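Local coordinates for hexapeptide transferase family protein (Anaplasma phagocytophilum, PDB 3IXC) that binds magnesium ions and may be a transferase, with the trimeric left-handed beta-helix fold of gamma-carbonic-anhydrase-like proteins, at residues L26-A30 with G31-S35; A131-E134 with E135-L139; E155-G159 with R160-F164; M168-E171 with E172-L176; N182-A185 with L186-Y190. One frame throughout, in Å; residues are numbered along the deposited sequence. Where two conformers were deposited one is given.

Interaction 1: residues L26-A30 with G31-S35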
loop_
_atom_site.group_PDB
_atom_site.type_symbol
_atom_site.label_atom_id
_atom_site.label_comp_id
_atom_site.label_asym_id
_atom_site.label_seq_id
_atom_site.Cartn_x
_atom_site.Cartn_y
_atom_site.Cartn_z
ATOM N N LEU A 26 16.995 7.756 -7.848
ATOM C CA LEU A 26 17.940 6.656 -8.035
ATOM C C LEU A 26 18.932 6.640 -6.878
ATOM O O LEU A 26 19.657 7.614 -6.658
ATOM C CB LEU A 26 18.661 6.784 -9.389
ATOM C CG LEU A 26 17.804 6.911 -10.652
ATOM C CD1 LEU A 26 18.701 7.046 -11.883
ATOM C CD2 LEU A 26 16.842 5.739 -10.814
ATOM N N VAL A 27 18.938 5.536 -6.133
ATOM C CA VAL A 27 19.715 5.420 -4.900
ATOM C C VAL A 27 20.750 4.303 -5.051
ATOM O O VAL A 27 20.394 3.188 -5.422
ATOM C CB VAL A 27 18.791 5.091 -3.690
ATOM C CG1 VAL A 27 19.582 5.051 -2.370
ATOM C CG2 VAL A 27 17.640 6.088 -3.597
ATOM N N PRO A 28 22.032 4.601 -4.762
ATOM C CA PRO A 28 23.031 3.534 -4.810
ATOM C C PRO A 28 22.934 2.609 -3.610
ATOM O O PRO A 28 22.560 3.041 -2.516
ATOM C CB PRO A 28 24.363 4.291 -4.759
ATOM C CG PRO A 28 24.056 5.542 -4.034
ATOM C CD PRO A 28 22.622 5.896 -4.371
ATOM N N TYR A 29 23.281 1.347 -3.813
ATOM C CA TYR A 29 23.485 0.440 -2.697
ATOM C C TYR A 29 24.711 -0.417 -2.971
ATOM O O TYR A 29 24.811 -1.045 -4.022
ATOM C CB TYR A 29 22.262 -0.451 -2.438
ATOM C CG TYR A 29 22.501 -1.355 -1.252
ATOM C CD1 TYR A 29 22.276 -0.902 0.046
ATOM C CD2 TYR A 29 23.011 -2.645 -1.425
ATOM C CE1 TYR A 29 22.526 -1.721 1.144
ATOM C CE2 TYR A 29 23.271 -3.468 -0.339
ATOM C CZ TYR A 29 23.025 -3.003 0.941
ATOM O OH TYR A 29 23.278 -3.827 2.016
ATOM N N ALA A 30 25.637 -0.422 -2.015
ATOM C CA ALA A 30 26.881 -1.187 -2.127
ATOM C C ALA A 30 27.579 -0.928 -3.462
ATOM O O ALA A 30 28.038 -1.854 -4.139
ATOM C CB ALA A 30 26.610 -2.679 -1.919
ATOM N N GLY A 31 27.624 0.345 -3.849
ATOM C CA GLY A 31 28.363 0.773 -5.034
ATOM C C GLY A 31 27.630 0.578 -6.351
ATOM O O GLY A 31 28.169 0.904 -7.406
ATOM N N VAL A 32 26.412 0.043 -6.295
ATOM C CA VAL A 32 25.632 -0.213 -7.510
ATOM C C VAL A 32 24.466 0.754 -7.599
ATOM O O VAL A 32 23.721 0.926 -6.633
ATOM C CB VAL A 32 25.094 -1.664 -7.562
ATOM C CG1 VAL A 32 24.259 -1.897 -8.849
ATOM C CG2 VAL A 32 26.247 -2.657 -7.473
ATOM N N SER A 33 24.317 1.383 -8.763
ATOM C CA SER A 33 23.190 2.279 -9.016
ATOM C C SER A 33 22.347 1.736 -10.162
ATOM O O SER A 33 22.852 0.994 -11.009
ATOM C CB SER A 33 23.676 3.699 -9.330
ATOM O OG SER A 33 24.106 4.346 -8.141
ATOM N N PRO A 34 21.049 2.089 -10.186
ATOM C CA PRO A 34 20.178 1.536 -11.223
ATOM C C PRO A 34 20.572 1.948 -12.633
ATOM O O PRO A 34 21.183 3.002 -12.829
ATOM C CB PRO A 34 18.811 2.128 -10.878
ATOM C CG PRO A 34 18.876 2.365 -9.386
ATOM C CD PRO A 34 20.286 2.828 -9.158
ATOM N N SER A 35 20.235 1.087 -13.589
ATOM C CA SER A 35 20.412 1.380 -15.004
ATOM C C SER A 35 19.028 1.579 -15.603
ATOM O O SER A 35 18.229 0.645 -15.668
ATOM C CB SER A 35 21.155 0.240 -15.702
ATOM O OG SER A 35 22.484 0.132 -15.222
#
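Pro34 meets Leu26 across the mouth of a tight turn: Leu26 CD2 lies 4.1 Å from Pro34 CB, with CG of the same ring only slightly farther. The two side chains run past each other in opposite directions, so CD2 passes alongside CB and CG of the ring. Leu26 reaches this place with CG anti to its carbonyl carbon (chi1 -54°). The proline ring also rests against backbone, its CD 3.8 Å from Val27 O. At the far end Ala30 and Gly31 hold the two central positions of a type I' beta turn from Tyr29 to Val32. Their phi values, 50° and 82°, are both positive, as this turn needs; glycine adopts such angles easily, whereas Ala30 does so with a CB to carry. The turn belongs to the first coil of the left-handed beta-helix, between strands 26-27 and 35-36, where it bulges outward as a surface loop. Tyr29 and Val32 make a single antiparallel hydrogen-bonded pair: Tyr29 N donates to Val32 O at 2.9 Å, and Val32 N returns a bond to Tyr29 O at 3.0 Å. Beside this pair, Pro28 CA gives a CA-H...O contact to Val32 O at 3.3 Å, and Pro28 CB packs on Ser33 OG. Leu26 and Pro34 both lean on Ile48 of the next coil, while the ring of Tyr29 meets Tyr190 of the second subunit.

Interaction 2: residues A131-E134 with E135-L139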
loop_
_atom_site.group_PDB
_atom_site.type_symbol
_atom_site.label_atom_id
_atom_site.label_comp_id
_atom_site.label_asym_id
_atom_site.label_seq_id
_atom_site.Cartn_x
_atom_site.Cartn_y
_atom_site.Cartn_z
ATOM N N ALA A 131 7.630 -17.693 -6.789
ATOM C CA ALA A 131 6.456 -17.805 -7.654
ATOM C C ALA A 131 6.823 -17.426 -9.089
ATOM O O ALA A 131 7.731 -16.628 -9.323
ATOM C CB ALA A 131 5.294 -16.953 -7.136
ATOM N N VAL A 132 6.129 -18.028 -10.048
ATOM C CA VAL A 132 6.376 -17.769 -11.465
ATOM C C VAL A 132 5.046 -17.524 -12.146
ATOM O O VAL A 132 4.097 -18.285 -11.952
ATOM C CB VAL A 132 7.079 -18.972 -12.158
ATOM C CG1 VAL A 132 7.195 -18.742 -13.674
ATOM C CG2 VAL A 132 8.454 -19.226 -11.543
ATOM N N MET A 133 4.972 -16.455 -12.932
ATOM C CA MET A 133 3.893 -16.308 -13.895
ATOM C C MET A 133 4.487 -16.511 -15.282
ATOM O O MET A 133 5.424 -15.809 -15.679
ATOM C CB MET A 133 3.215 -14.940 -13.775
ATOM C CG MET A 133 2.436 -14.789 -12.475
ATOM S SD MET A 133 1.559 -13.226 -12.354
ATOM C CE MET A 133 0.304 -13.448 -13.621
ATOM N N GLU A 134 3.976 -17.503 -16.004
ATOM C CA GLU A 134 4.434 -17.730 -17.367
ATOM C C GLU A 134 3.952 -16.602 -18.275
ATOM O O GLU A 134 3.092 -15.803 -17.894
ATOM C CB GLU A 134 3.951 -19.089 -17.877
ATOM C CG GLU A 134 4.555 -20.260 -17.092
ATOM C CD GLU A 134 4.239 -21.603 -17.706
ATOM O OE1 GLU A 134 3.330 -21.687 -18.568
ATOM O OE2 GLU A 134 4.913 -22.588 -17.322
ATOM N N GLU A 135 4.531 -16.523 -19.471
ATOM C CA GLU A 135 4.127 -15.524 -20.453
ATOM C C GLU A 135 2.603 -15.527 -20.613
ATOM O O GLU A 135 1.985 -16.588 -20.691
ATOM C CB GLU A 135 4.823 -15.817 -21.793
ATOM C CG GLU A 135 4.325 -15.013 -22.993
ATOM C CD GLU A 135 3.019 -15.537 -23.587
ATOM O OE1 GLU A 135 2.836 -16.777 -23.681
ATOM O OE2 GLU A 135 2.177 -14.699 -23.975
ATOM N N GLY A 136 1.996 -14.343 -20.649
ATOM C CA GLY A 136 0.576 -14.241 -20.992
ATOM C C GLY A 136 -0.375 -14.911 -20.016
ATOM O O GLY A 136 -1.353 -15.544 -20.424
ATOM N N SER A 137 -0.080 -14.759 -18.729
ATOM C CA SER A 137 -0.917 -15.269 -17.642
ATOM C C SER A 137 -1.406 -14.103 -16.786
ATOM O O SER A 137 -0.887 -12.989 -16.894
ATOM C CB SER A 137 -0.138 -16.278 -16.787
ATOM O OG SER A 137 0.987 -15.668 -16.164
ATOM N N MET A 138 -2.398 -14.353 -15.935
ATOM C CA MET A 138 -3.009 -13.270 -15.170
ATOM C C MET A 138 -3.381 -13.659 -13.750
ATOM O O MET A 138 -3.796 -14.790 -13.500
ATOM C CB MET A 138 -4.249 -12.734 -15.897
ATOM C CG MET A 138 -4.891 -11.541 -15.203
ATOM S SD MET A 138 -5.984 -10.573 -16.251
ATOM C CE MET A 138 -7.279 -11.702 -16.524
ATOM N N LEU A 139 -3.214 -12.694 -12.846
ATOM C CA LEU A 139 -3.647 -12.811 -11.472
ATOM C C LEU A 139 -4.746 -11.772 -11.250
ATOM O O LEU A 139 -4.567 -10.596 -11.592
ATOM C CB LEU A 139 -2.447 -12.544 -10.564
ATOM C CG LEU A 139 -2.448 -13.008 -9.115
ATOM C CD1 LEU A 139 -2.675 -14.507 -9.018
ATOM C CD2 LEU A 139 -1.127 -12.607 -8.473
#
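Met133 and Ser137 face each other across the bend between strands 132-133 and 138-139. The methionine passes over the serine hydroxyl, its CB 3.3 Å and its CE 3.4 Å from Ser137 OG. A bend about the CG-SD bond (chi3 69°) turns the methyl group across the bend, where CE packs 3.7 Å from Met138 CA and, in the Leu139 conformer given, also touches Leu139 CB. Ser137 points its CB toward the strand before it, and with chi1 at 62° the hydroxyl lies between its own N and carbonyl carbon. From there OG donates to Glu134 O at 2.7 Å, tilted 17° from the carbonyl plane, and so ties together the ends of the type II beta turn that runs from Glu134 to Ser137. Gly136 takes the positive phi of the turn's third position. The Glu134 side chain extends away from this bond, and its OE1 accepts from Ser153 N. The bend is one corner of the left-handed beta-helix, carrying the chain from one face of the prism to the next. Inside it, Met133 packs on Val121 of the coil before and on Leu145 and Val151 of the coil after; outside, Met138 touches Phe120 and, near the start of helix 170-188, Met168.

Interaction 3: residues E155-G159 with R160-F164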
loop_
_atom_site.group_PDB
_atom_site.type_symbol
_atom_site.label_atom_id
_atom_site.label_comp_id
_atom_site.label_asym_id
_atom_site.label_seq_id
_atom_site.Cartn_x
_atom_site.Cartn_y
_atom_site.Cartn_z
ATOM N N GLU A 155 -3.689 -18.850 -18.276
ATOM C CA GLU A 155 -4.481 -19.057 -17.061
ATOM C C GLU A 155 -4.750 -17.770 -16.291
ATOM O O GLU A 155 -3.916 -16.859 -16.256
ATOM C CB GLU A 155 -3.817 -20.061 -16.117
ATOM C CG GLU A 155 -3.585 -21.431 -16.731
ATOM C CD GLU A 155 -2.991 -22.444 -15.755
ATOM O OE1 GLU A 155 -2.423 -22.042 -14.717
ATOM O OE2 GLU A 155 -3.089 -23.655 -16.049
ATOM N N LEU A 156 -5.920 -17.742 -15.656
ATOM C CA LEU A 156 -6.280 -16.732 -14.677
ATOM C C LEU A 156 -6.341 -17.405 -13.304
ATOM O O LEU A 156 -7.060 -18.386 -13.113
ATOM C CB LEU A 156 -7.632 -16.086 -15.017
ATOM C CG LEU A 156 -8.241 -15.158 -13.949
ATOM C CD1 LEU A 156 -7.341 -13.957 -13.632
ATOM C CD2 LEU A 156 -9.628 -14.696 -14.398
ATOM N N TRP A 157 -5.554 -16.885 -12.367
ATOM C CA TRP A 157 -5.602 -17.341 -10.979
ATOM C C TRP A 157 -6.192 -16.225 -10.131
ATOM O O TRP A 157 -6.121 -15.040 -10.495
ATOM C CB TRP A 157 -4.196 -17.680 -10.482
ATOM C CG TRP A 157 -3.663 -19.017 -10.934
ATOM C CD1 TRP A 157 -3.791 -19.594 -12.172
ATOM C CD2 TRP A 157 -2.870 -19.916 -10.153
ATOM N NE1 TRP A 157 -3.138 -20.803 -12.201
ATOM C CE2 TRP A 157 -2.567 -21.028 -10.972
ATOM C CE3 TRP A 157 -2.395 -19.894 -8.832
ATOM C CZ2 TRP A 157 -1.809 -22.111 -10.514
ATOM C CZ3 TRP A 157 -1.638 -20.978 -8.375
ATOM C CH2 TRP A 157 -1.357 -22.069 -9.217
ATOM N N ALA A 158 -6.782 -16.611 -9.002
ATOM C CA ALA A 158 -7.437 -15.661 -8.107
ATOM C C ALA A 158 -7.492 -16.227 -6.708
ATOM O O ALA A 158 -7.419 -17.450 -6.514
ATOM C CB ALA A 158 -8.857 -15.353 -8.597
ATOM N N GLY A 159 -7.636 -15.329 -5.740
ATOM C CA GLY A 159 -7.868 -15.731 -4.357
ATOM C C GLY A 159 -6.661 -15.608 -3.455
ATOM O O GLY A 159 -5.581 -15.173 -3.876
ATOM N N ARG A 160 -6.884 -15.981 -2.194
ATOM C CA ARG A 160 -5.850 -15.957 -1.165
ATOM C C ARG A 160 -5.980 -17.225 -0.323
ATOM O O ARG A 160 -6.889 -17.335 0.506
ATOM C CB ARG A 160 -6.002 -14.727 -0.267
ATOM C CG ARG A 160 -6.075 -13.402 -1.005
ATOM C CD ARG A 160 -6.564 -12.323 -0.071
ATOM N NE ARG A 160 -5.493 -11.830 0.782
ATOM C CZ ARG A 160 -4.637 -10.889 0.406
ATOM N NH1 ARG A 160 -4.735 -10.363 -0.802
ATOM N NH2 ARG A 160 -3.691 -10.476 1.229
ATOM N N PRO A 161 -5.089 -18.218 -0.556
ATOM C CA PRO A 161 -4.019 -18.305 -1.555
ATOM C C PRO A 161 -4.604 -18.400 -2.952
ATOM O O PRO A 161 -5.672 -19.009 -3.140
ATOM C CB PRO A 161 -3.312 -19.617 -1.201
ATOM C CG PRO A 161 -4.356 -20.433 -0.543
ATOM C CD PRO A 161 -5.156 -19.447 0.259
ATOM N N ALA A 162 -3.932 -17.769 -3.911
ATOM C CA ALA A 162 -4.364 -17.814 -5.300
ATOM C C ALA A 162 -4.329 -19.244 -5.817
ATOM O O ALA A 162 -3.409 -20.011 -5.499
ATOM C CB ALA A 162 -3.485 -16.922 -6.158
ATOM N N LYS A 163 -5.361 -19.595 -6.578
ATOM C CA LYS A 163 -5.472 -20.899 -7.232
ATOM C C LYS A 163 -6.025 -20.703 -8.640
ATOM O O LYS A 163 -6.639 -19.672 -8.933
ATOM C CB LYS A 163 -6.396 -21.835 -6.438
ATOM C CG LYS A 163 -5.863 -22.284 -5.080
ATOM C CD LYS A 163 -6.811 -23.271 -4.418
ATOM C CE LYS A 163 -6.135 -24.030 -3.284
ATOM N NZ LYS A 163 -6.927 -25.229 -2.879
ATOM N N PHE A 164 -5.828 -21.693 -9.503
ATOM C CA PHE A 164 -6.396 -21.630 -10.843
ATOM C C PHE A 164 -7.910 -21.413 -10.780
ATOM O O PHE A 164 -8.623 -22.150 -10.093
ATOM C CB PHE A 164 -6.069 -22.906 -11.615
ATOM C CG PHE A 164 -6.751 -22.997 -12.949
ATOM C CD1 PHE A 164 -6.250 -22.305 -14.043
ATOM C CD2 PHE A 164 -7.893 -23.773 -13.109
ATOM C CE1 PHE A 164 -6.876 -22.382 -15.283
ATOM C CE2 PHE A 164 -8.532 -23.860 -14.351
ATOM C CZ PHE A 164 -8.013 -23.163 -15.440
#
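Trp157 has CG anti to its carbonyl carbon (chi1 -79°), which swings the indole across the hairpin beneath the backbone of Lys163 and Phe164, while chi1 of 173° in Phe164 places its ring beside Glu155. As a result Phe164 N stands over the centre of the indole, 3.5 Å from Trp157 CD2, and Phe164 CB makes a CH-pi contact 4.0 Å from the centroid of the five-membered ring. The two aromatic side chains cross at about a right angle, and Trp157 NE1 approaches the edge of the phenyl ring, near its plane. Farther along the indole, Trp157 CE3 packs 4.1 Å from Ala162 CB. Glu155 crosses Phe164 at about a right angle too, its CD 3.7 Å from Phe164 CD1. The carboxylate is held by the indole: Trp157 NE1 donates to Glu155 OE1 at 2.9 Å, from 39° outside the carboxylate plane. Lys152 N is a second donor to OE1. The backbones form an antiparallel beta hairpin in which Ala158 and Lys163 are a hydrogen-bonded pair, with Ala158 N to Lys163 O at 3.1 Å and Lys163 N to Ala158 O at 3.0 Å. Round the turn come Gly159 and the cis peptide before Pro161, and in the conformer given Arg160 NH1 bonds to Gly142 O. This hairpin ends the beta-helix, its strand 155-159 pairing with strand 138-139. Chemically, the two N-H groups at OE1 probably restrain the carboxylate and help to stabilise its negative charge, while the indole serves both as donor and as an apolar floor for the returning strand.

Interaction 4: residues M168-E171 with E172-L176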
loop_
_atom_site.group_PDB
_atom_site.type_symbol
_atom_site.label_atom_id
_atom_site.label_comp_id
_atom_site.label_asym_id
_atom_site.label_seq_id
_atom_site.Cartn_x
_atom_site.Cartn_y
_atom_site.Cartn_z
ATOM N N MET A 168 -8.336 -17.632 -19.605
ATOM C CA MET A 168 -8.763 -16.308 -20.030
ATOM C C MET A 168 -9.553 -16.329 -21.332
ATOM O O MET A 168 -9.333 -17.179 -22.202
ATOM C CB MET A 168 -7.552 -15.401 -20.191
ATOM C CG MET A 168 -7.089 -14.762 -18.894
ATOM S SD MET A 168 -5.734 -13.606 -19.160
ATOM C CE MET A 168 -4.376 -14.774 -19.229
ATOM N N THR A 169 -10.466 -15.372 -21.463
ATOM C CA THR A 169 -11.229 -15.191 -22.689
ATOM C C THR A 169 -10.337 -14.564 -23.759
ATOM O O THR A 169 -9.243 -14.075 -23.458
ATOM C CB THR A 169 -12.428 -14.256 -22.453
ATOM O OG1 THR A 169 -11.936 -12.964 -22.086
ATOM C CG2 THR A 169 -13.298 -14.779 -21.322
ATOM N N GLU A 170 -10.822 -14.559 -24.997
ATOM C CA GLU A 170 -10.134 -13.874 -26.091
ATOM C C GLU A 170 -9.889 -12.399 -25.738
ATOM O O GLU A 170 -8.790 -11.883 -25.947
ATOM C CB GLU A 170 -10.951 -13.973 -27.382
ATOM C CG GLU A 170 -10.330 -13.215 -28.562
ATOM C CD GLU A 170 -11.213 -13.213 -29.794
ATOM O OE1 GLU A 170 -11.747 -14.283 -30.155
ATOM O OE2 GLU A 170 -11.360 -12.145 -30.416
ATOM N N GLU A 171 -10.919 -11.731 -25.217
ATOM C CA GLU A 171 -10.816 -10.319 -24.838
ATOM C C GLU A 171 -9.728 -10.086 -23.783
ATOM O O GLU A 171 -8.940 -9.133 -23.887
ATOM C CB GLU A 171 -12.173 -9.792 -24.357
ATOM C CG GLU A 171 -12.204 -8.302 -24.028
ATOM C CD GLU A 171 -13.536 -7.832 -23.454
ATOM O OE1 GLU A 171 -14.518 -8.615 -23.448
ATOM O OE2 GLU A 171 -13.604 -6.667 -23.007
ATOM N N GLU A 172 -9.680 -10.966 -22.785
ATOM C CA GLU A 172 -8.677 -10.871 -21.718
ATOM C C GLU A 172 -7.254 -11.084 -22.230
ATOM O O GLU A 172 -6.330 -10.365 -21.818
ATOM C CB GLU A 172 -9.000 -11.854 -20.595
ATOM C CG GLU A 172 -10.153 -11.384 -19.727
ATOM C CD GLU A 172 -10.699 -12.460 -18.823
ATOM O OE1 GLU A 172 -10.437 -13.656 -19.069
ATOM O OE2 GLU A 172 -11.402 -12.093 -17.859
ATOM N N ILE A 173 -7.077 -12.051 -23.133
ATOM C CA ILE A 173 -5.760 -12.325 -23.725
ATOM C C ILE A 173 -5.305 -11.123 -24.558
ATOM O O ILE A 173 -4.155 -10.664 -24.450
ATOM C CB ILE A 173 -5.762 -13.611 -24.590
ATOM C CG1 ILE A 173 -6.076 -14.838 -23.733
ATOM C CG2 ILE A 173 -4.406 -13.816 -25.266
ATOM C CD1 ILE A 173 -4.909 -15.309 -22.892
ATOM N N LEU A 174 -6.210 -10.603 -25.387
ATOM C CA LEU A 174 -5.890 -9.403 -26.166
ATOM C C LEU A 174 -5.516 -8.223 -25.266
ATOM O O LEU A 174 -4.657 -7.405 -25.619
ATOM C CB LEU A 174 -7.060 -9.013 -27.072
ATOM C CG LEU A 174 -7.324 -9.958 -28.246
ATOM C CD1 LEU A 174 -8.657 -9.602 -28.902
ATOM C CD2 LEU A 174 -6.188 -9.883 -29.273
ATOM N N TYR A 175 -6.177 -8.128 -24.119
ATOM C CA TYR A 175 -5.950 -7.005 -23.209
ATOM C C TYR A 175 -4.554 -6.996 -22.593
ATOM O O TYR A 175 -4.088 -5.960 -22.131
ATOM C CB TYR A 175 -7.013 -6.939 -22.109
ATOM C CG TYR A 175 -6.959 -5.639 -21.314
ATOM C CD1 TYR A 175 -7.299 -4.423 -21.902
ATOM C CD2 TYR A 175 -6.550 -5.637 -19.977
ATOM C CE1 TYR A 175 -7.231 -3.218 -21.174
ATOM C CE2 TYR A 175 -6.487 -4.451 -19.246
ATOM C CZ TYR A 175 -6.826 -3.250 -19.848
ATOM O OH TYR A 175 -6.765 -2.088 -19.109
ATOM N N LEU A 176 -3.884 -8.145 -22.565
ATOM C CA LEU A 176 -2.543 -8.186 -21.973
ATOM C C LEU A 176 -1.606 -7.225 -22.707
ATOM O O LEU A 176 -0.949 -6.382 -22.078
ATOM C CB LEU A 176 -1.984 -9.608 -21.983
ATOM C CG LEU A 176 -2.851 -10.680 -21.315
ATOM C CD1 LEU A 176 -2.286 -12.070 -21.610
ATOM C CD2 LEU A 176 -2.989 -10.457 -19.800
#
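Thr169 and Glu172 exchange hydrogen bonds at the start of helix 170-188 and form a capping box. Glu172 N donates to Thr169 OG1 at 3.1 Å, the hydroxyl being turned back to it by a chi1 of 63°. In return Thr169 N donates to Glu172 OE1 at 2.9 Å, nearly straight at 164°, reaching the oxygen on its anti side but out of the carboxylate plane. Glu172 OE1 also takes a salt bridge from Arg166 NH1, linking the cap to the strand just before it. The backbone bonds of the first turn follow: Ile173 N to Thr169 O at 3.0 Å, Leu174 N to Glu170 O at 2.9 Å, and a more bent one from Tyr175 N to Glu171 O. Apolar packing gathers round Met168. Its chain bends at chi3 (-82°), bringing CE to 3.7 Å from CD1 of the Ile173 conformer given, which it crosses at about a right angle, and tip to tip with Leu176 CD1 at 4.2 Å. Farther round the helix, Glu170 and Leu174 lie side by side, pointing the same way. Met168 is also bonded through its backbone to Gly154, and its methyl group sits against Gly136 and Ser137, joining the segment before the helix to the coil that holds strand 138-139.

Interaction 5: residues N182-A185 with L186-Y190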
loop_
_atom_site.group_PDB
_atom_site.type_symbol
_atom_site.label_atom_id
_atom_site.label_comp_id
_atom_site.label_asym_id
_atom_site.label_seq_id
_atom_site.Cartn_x
_atom_site.Cartn_y
_atom_site.Cartn_z
ATOM N N ASN A 182 -1.258 0.834 -23.780
ATOM C CA ASN A 182 -1.975 1.965 -23.197
ATOM C C ASN A 182 -1.096 2.715 -22.210
ATOM O O ASN A 182 -1.068 3.948 -22.213
ATOM C CB ASN A 182 -3.251 1.503 -22.486
ATOM C CG ASN A 182 -4.339 1.049 -23.441
ATOM O OD1 ASN A 182 -4.249 1.223 -24.661
ATOM N ND2 ASN A 182 -5.390 0.452 -22.879
ATOM N N TYR A 183 -0.371 1.963 -21.377
ATOM C CA TYR A 183 0.470 2.571 -20.351
ATOM C C TYR A 183 1.694 3.272 -20.922
ATOM O O TYR A 183 2.115 4.316 -20.397
ATOM C CB TYR A 183 0.834 1.563 -19.242
ATOM C CG TYR A 183 0.027 1.842 -18.003
ATOM C CD1 TYR A 183 0.487 2.756 -17.052
ATOM C CD2 TYR A 183 -1.229 1.265 -17.815
ATOM C CE1 TYR A 183 -0.278 3.065 -15.928
ATOM C CE2 TYR A 183 -1.999 1.574 -16.698
ATOM C CZ TYR A 183 -1.506 2.469 -15.761
ATOM O OH TYR A 183 -2.252 2.775 -14.655
ATOM N N ILE A 184 2.250 2.725 -22.000
ATOM C CA ILE A 184 3.340 3.423 -22.691
ATOM C C ILE A 184 2.817 4.778 -23.167
ATOM O O ILE A 184 3.445 5.812 -22.910
ATOM C CB ILE A 184 3.923 2.604 -23.870
ATOM C CG1 ILE A 184 4.545 1.295 -23.356
ATOM C CG2 ILE A 184 4.975 3.439 -24.640
ATOM C CD1 ILE A 184 4.884 0.270 -24.466
ATOM N N ALA A 185 1.658 4.771 -23.823
ATOM C CA ALA A 185 1.065 6.009 -24.342
ATOM C C ALA A 185 0.744 6.993 -23.220
ATOM O O ALA A 185 1.051 8.190 -23.328
ATOM C CB ALA A 185 -0.178 5.704 -25.167
ATOM N N LEU A 186 0.146 6.477 -22.147
ATOM C CA LEU A 186 -0.202 7.284 -20.970
ATOM C C LEU A 186 1.030 7.969 -20.386
ATOM O O LEU A 186 1.008 9.176 -20.097
ATOM C CB LEU A 186 -0.875 6.402 -19.903
ATOM C CG LEU A 186 -1.430 7.106 -18.655
ATOM C CD1 LEU A 186 -2.536 8.100 -19.018
ATOM C CD2 LEU A 186 -1.957 6.090 -17.659
ATOM N N SER A 187 2.111 7.205 -20.232
ATOM C CA SER A 187 3.341 7.736 -19.637
ATOM C C SER A 187 4.017 8.813 -20.494
ATOM O O SER A 187 4.747 9.650 -19.961
ATOM C CB SER A 187 4.320 6.604 -19.311
ATOM O OG SER A 187 4.896 6.056 -20.486
ATOM N N ARG A 188 3.763 8.800 -21.809
ATOM C CA ARG A 188 4.385 9.788 -22.681
ATOM C C ARG A 188 3.777 11.181 -22.511
ATOM O O ARG A 188 4.372 12.170 -22.933
ATOM C CB ARG A 188 4.382 9.316 -24.136
ATOM C CG ARG A 188 5.537 8.373 -24.404
ATOM C CD ARG A 188 5.327 7.511 -25.617
ATOM N NE ARG A 188 6.413 6.548 -25.750
ATOM C CZ ARG A 188 6.594 5.781 -26.815
ATOM N NH1 ARG A 188 5.755 5.870 -27.835
ATOM N NH2 ARG A 188 7.607 4.929 -26.860
ATOM N N GLY A 189 2.616 11.254 -21.861
ATOM C CA GLY A 189 1.961 12.534 -21.598
ATOM C C GLY A 189 2.489 13.225 -20.356
ATOM O O GLY A 189 2.073 14.347 -20.039
ATOM N N TYR A 190 3.395 12.548 -19.651
ATOM C CA TYR A 190 4.079 13.112 -18.501
ATOM C C TYR A 190 5.408 13.730 -18.951
ATOM O O TYR A 190 5.568 14.949 -18.869
ATOM C CB TYR A 190 4.290 12.052 -17.412
ATOM C CG TYR A 190 3.020 11.662 -16.670
ATOM C CD1 TYR A 190 2.088 10.799 -17.243
ATOM C CD2 TYR A 190 2.753 12.165 -15.390
ATOM C CE1 TYR A 190 0.919 10.448 -16.573
ATOM C CE2 TYR A 190 1.588 11.818 -14.713
ATOM C CZ TYR A 190 0.680 10.961 -15.310
ATOM O OH TYR A 190 -0.475 10.610 -14.650
#
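Leu186 lies over a face of the Tyr183 ring, its CD2 4.2 Å from the ring centroid and 23° off the normal, with Tyr183 CE1 the nearest ring atom at 3.9 Å. Both side chains point the same way from the helix, and the methyl group sits toward the rim of the ring. One residue on, Ile184 and Arg188 also run side by side: in the conformer given, Ile184 CG2 stands over the centre of the guanidinium, 3.6 Å from Arg188 CZ. An extended chain from CG to NE carries this arginine conformer alongside the isoleucine, and Asn57 OD1 holds its NH2. Ser187, with its hydroxyl turned between N and carbonyl carbon (chi1 72°), donates from OG to Ile184 O at 2.8 Å. The backbone beneath is helical, with Leu186 N bonded to Asn182 O at 2.8 Å and Ser187 N to Tyr183 O at 2.9 Å. At Arg188 the pattern frays, since its N makes two weak bonds, to Ile184 O and to Ala185 O. Farther out, Tyr183 meets Trp61 of its own chain and packs on His88 of the third subunit, and Arg67 of that subunit bonds to Tyr183 OH. The Tyr183 side chain comes within about 4 Å of a bound magnesium ion and of His106, so this last part of the helix borders the metal site at the subunit interface. The methyl over its face and the hydrogen bond at its OH probably restrain the tyrosine beside the metal, while Ser187 OG gives Ile184 O an added donor where the helical bonding weakens.

Overall arrangement
Along the chain the five contacts come in numerical order: interactions 1 to 3 run from the first coil of the beta-helix to its terminal hairpin, and 4 and 5 lie on the helix that runs back along it. The centres of interactions 1 and 3 are about 35 Å apart, on opposite sides of the chain's centre. Interactions 2 and 3 touch through neighbouring strands 138-139 and 155-159 of one sheet, and interaction 4 packs against both through Met168. Helix 170-188 carries interactions 4 and 5, whose centres are about 21 Å apart. In the trimer interactions 1 and 5 meet across the subunit interface, Tyr29 of one chain against Tyr190 of another, and interaction 5 borders the magnesium site.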